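Local coordinates for type C neurotoxin (Clostridium botulinum, PDB 3PME), which probably binds gangliosides and phospholipid at the neuronal membrane, being the receptor-binding domain of a C/D mosaic botulinum neurotoxin, at residues 109-114 against 143-148. Numbering follows the deposited sequence.
Sequences IEWILQ and VTITNN
Trp111 spreads its indole across the Ile145 side chain, and the geometry identifies the contact as a CH-pi interaction. Ile145 CG2 lies 3.6 Å from the centroid of the five-membered ring of Trp111, only 10° from the ring normal, so the methyl sits over the face. Further along the same indole, Ile145 CG1 approaches the six-membered ring, 3.9 Å from Trp111 CE3. With CG2 anti to the backbone N of Ile145 and CG1 beside that N, the two branches are spread beneath different parts of the bicycle. The segment axes approach to 10.0 Å and run 21° apart, and no hydrogen bond crosses between them; this is face-to-face packing of two sheets, strand 108-114 belonging to one and strand 141-148 to the other. Such a two-layer sandwich matches the concanavalin-like jelly roll of the N-terminal receptor-binding half. Trp100 also meets the Trp111 ring, while Val71 and Met153 of the strands flanking 141-148 touch the Trp111 side chain. Beyond Ile145, the amide of Asn147 comes obliquely to the indole, its plane tilted 30° from the ring. Asn147 OD1 is 3.5 Å from Trp111 NE1. Asn147 ND2 lies 3.9 Å from Trp111 CZ2, whereas its hydrogen bond goes to Ser69 OG, which helps to fix the amide. At the N-terminal ends of the two segments, Ile109 and Val143 point past one another in opposite senses, touching through methyls: Ile109 CD1 to Val143 CG2 is 3.9 Å.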
ATOM      1  N   ILE A 109       6.657   1.323  14.989  1.00 19.77           N
ATOM      2  CA  ILE A 109       7.531   2.449  14.664  1.00 18.65           C
ATOM      3  C   ILE A 109       7.547   3.396  15.852  1.00 20.58           C
ATOM      4  O   ILE A 109       6.529   3.582  16.532  1.00 22.10           O
ATOM      5  CB  ILE A 109       7.130   3.215  13.377  1.00 19.86           C
ATOM      6  CG1 ILE A 109       5.690   3.707  13.450  1.00 22.16           C
ATOM      7  CG2 ILE A 109       7.346   2.364  12.145  1.00 22.82           C
ATOM      8  CD1 ILE A 109       5.418   4.840  12.478  1.00 27.80           C
ATOM      9  N   GLU A 110       8.714   3.981  16.106  1.00 18.22           N
ATOM     10  CA  GLU A 110       8.890   4.840  17.275  1.00 20.12           C
ATOM     11  C   GLU A 110       9.669   6.091  16.905  1.00 20.62           C
ATOM     12  O   GLU A 110      10.757   6.013  16.328  1.00 21.99           O
ATOM     13  CB  GLU A 110       9.598   4.086  18.403  1.00 22.81           C
ATOM     14  CG  GLU A 110       9.664   4.883  19.708  1.00 25.85           C
ATOM     15  CD  GLU A 110      10.236   4.087  20.878  1.00 29.97           C
ATOM     16  OE1 GLU A 110      10.826   3.012  20.642  1.00 35.16           O
ATOM     17  OE2 GLU A 110      10.102   4.540  22.040  1.00 33.76           O
ATOM     18  N   TRP A 111       9.097   7.242  17.245  1.00 18.83           N
ATOM     19  CA  TRP A 111       9.741   8.528  17.015  1.00 19.31           C
ATOM     20  C   TRP A 111      10.210   9.058  18.351  1.00 19.33           C
ATOM     21  O   TRP A 111       9.439   9.124  19.303  1.00 20.32           O
ATOM     22  CB  TRP A 111       8.759   9.510  16.380  1.00 20.05           C
ATOM     23  CG  TRP A 111       9.228  10.950  16.386  1.00 20.72           C
ATOM     24  CD1 TRP A 111       9.032  11.869  17.373  1.00 22.87           C
ATOM     25  CD2 TRP A 111       9.938  11.624  15.346  1.00 25.19           C
ATOM     26  NE1 TRP A 111       9.585  13.079  17.015  1.00 24.41           N
ATOM     27  CE2 TRP A 111      10.145  12.953  15.773  1.00 23.63           C
ATOM     28  CE3 TRP A 111      10.413  11.237  14.093  1.00 24.01           C
ATOM     29  CZ2 TRP A 111      10.816  13.894  14.992  1.00 26.95           C
ATOM     30  CZ3 TRP A 111      11.077  12.181  13.313  1.00 26.44           C
ATOM     31  CH2 TRP A 111      11.264  13.489  13.766  1.00 24.99           C
ATOM     32  N   ILE A 112      11.486   9.416  18.412  1.00 18.31           N
ATOM     33  CA  ILE A 112      12.123   9.774  19.669  1.00 18.99           C
ATOM     34  C   ILE A 112      12.688  11.180  19.584  1.00 18.14           C
ATOM     35  O   ILE A 112      13.326  11.534  18.594  1.00 20.27           O
ATOM     36  CB  ILE A 112      13.272   8.790  19.970  1.00 20.22           C
ATOM     37  CG1 ILE A 112      12.711   7.392  20.253  1.00 23.93           C
ATOM     38  CG2 ILE A 112      14.137   9.299  21.140  1.00 23.95           C
ATOM     39  CD1 ILE A 112      12.354   7.171  21.691  1.00 33.45           C
ATOM     40  N   LEU A 113      12.445  11.970  20.626  1.00 18.53           N
ATOM     41  CA  LEU A 113      13.008  13.310  20.759  1.00 20.33           C
ATOM     42  C   LEU A 113      13.763  13.344  22.072  1.00 20.34           C
ATOM     43  O   LEU A 113      13.205  13.009  23.121  1.00 21.07           O
ATOM     44  CB  LEU A 113      11.911  14.381  20.772  1.00 20.76           C
ATOM     45  CG  LEU A 113      12.413  15.832  20.769  1.00 21.25           C
ATOM     46  CD1 LEU A 113      13.109  16.156  19.447  1.00 20.08           C
ATOM     47  CD2 LEU A 113      11.262  16.827  21.008  1.00 20.40           C
ATOM     48  N   GLN A 114      15.033  13.740  22.022  1.00 19.44           N
ATOM     49  CA  GLN A 114      15.904  13.597  23.186  1.00 21.54           C
ATOM     50  C   GLN A 114      16.622  14.894  23.522  1.00 20.46           C
ATOM     51  O   GLN A 114      17.227  15.526  22.650  1.00 20.57           O
ATOM     52  CB  GLN A 114      16.906  12.480  22.926  1.00 23.53           C
ATOM     53  CG  GLN A 114      17.844  12.190  24.071  1.00 25.39           C
ATOM     54  CD  GLN A 114      18.497  10.844  23.889  1.00 29.37           C
ATOM     55  OE1 GLN A 114      17.817   9.814  23.889  1.00 32.41           O
ATOM     56  NE2 GLN A 114      19.809  10.837  23.713  1.00 30.78           N
ATOM     57  N   VAL A 143       3.213   8.466   7.244  1.00 15.74           N
ATOM     58  CA  VAL A 143       3.527   8.926   8.596  1.00 15.47           C
ATOM     59  C   VAL A 143       3.659  10.437   8.602  1.00 17.90           C
ATOM     60  O   VAL A 143       4.220  11.033   7.670  1.00 18.30           O
ATOM     61  CB  VAL A 143       4.851   8.306   9.099  1.00 16.63           C
ATOM     62  CG1 VAL A 143       5.248   8.872  10.477  1.00 19.06           C
ATOM     63  CG2 VAL A 143       4.742   6.781   9.143  1.00 18.60           C
ATOM     64  N   THR A 144       3.142  11.068   9.649  1.00 17.04           N
ATOM     65  CA  THR A 144       3.395  12.491   9.840  1.00 16.98           C
ATOM     66  C   THR A 144       3.584  12.740  11.317  1.00 16.82           C
ATOM     67  O   THR A 144       2.747  12.345  12.140  1.00 18.87           O
ATOM     68  CB  THR A 144       2.258  13.388   9.338  1.00 18.25           C
ATOM     69  OG1 THR A 144       1.838  12.965   8.036  1.00 19.45           O
ATOM     70  CG2 THR A 144       2.745  14.837   9.265  1.00 18.83           C
ATOM     71  N   ILE A 145       4.702  13.372  11.641  1.00 17.67           N
ATOM     72  CA  ILE A 145       4.989  13.770  13.014  1.00 17.02           C
ATOM     73  C   ILE A 145       4.950  15.289  13.077  1.00 19.50           C
ATOM     74  O   ILE A 145       5.642  15.942  12.300  1.00 22.03           O
ATOM     75  CB  ILE A 145       6.403  13.346  13.446  1.00 20.77           C
ATOM     76  CG1 ILE A 145       6.672  11.870  13.145  1.00 27.11           C
ATOM     77  CG2 ILE A 145       6.615  13.655  14.939  1.00 22.38           C
ATOM     78  CD1 ILE A 145       5.818  10.961  13.908  1.00 27.46           C
ATOM     79  N   THR A 146       4.150  15.853  13.985  1.00 19.45           N
ATOM     80  CA  THR A 146       4.240  17.298  14.237  1.00 19.65           C
ATOM     81  C   THR A 146       4.878  17.517  15.607  1.00 20.36           C
ATOM     82  O   THR A 146       4.683  16.723  16.535  1.00 20.75           O
ATOM     83  CB  THR A 146       2.874  18.031  14.135  1.00 20.32           C
ATOM     84  OG1 THR A 146       1.998  17.591  15.185  1.00 23.25           O
ATOM     85  CG2 THR A 146       2.208  17.775  12.779  1.00 24.33           C
ATOM     86  N   ASN A 147       5.666  18.582  15.711  1.00 20.95           N
ATOM     87  CA  ASN A 147       6.373  18.891  16.950  1.00 20.90           C
ATOM     88  C   ASN A 147       6.157  20.342  17.301  1.00 22.98           C
ATOM     89  O   ASN A 147       6.326  21.213  16.464  1.00 22.05           O
ATOM     90  CB  ASN A 147       7.876  18.658  16.787  1.00 24.55           C
ATOM     91  CG  ASN A 147       8.215  17.234  16.383  1.00 25.64           C
ATOM     92  OD1 ASN A 147       8.233  16.327  17.212  1.00 27.15           O
ATOM     93  ND2 ASN A 147       8.503  17.038  15.103  1.00 26.83           N
ATOM     94  N   ASN A 148       5.780  20.606  18.543  1.00 23.91           N
ATOM     95  CA  ASN A 148       5.724  21.980  19.007  1.00 24.37           C
ATOM     96  C   ASN A 148       6.293  22.081  20.412  1.00 23.43           C
ATOM     97  O   ASN A 148       5.791  21.465  21.354  1.00 25.72           O
ATOM     98  CB  ASN A 148       4.302  22.544  18.940  1.00 25.90           C
ATOM     99  CG  ASN A 148       4.280  24.057  18.980  1.00 29.79           C
ATOM    100  OD1 ASN A 148       4.919  24.676  19.832  1.00 27.99           O
ATOM    101  ND2 ASN A 148       3.550  24.666  18.052  1.00 29.30           N
TER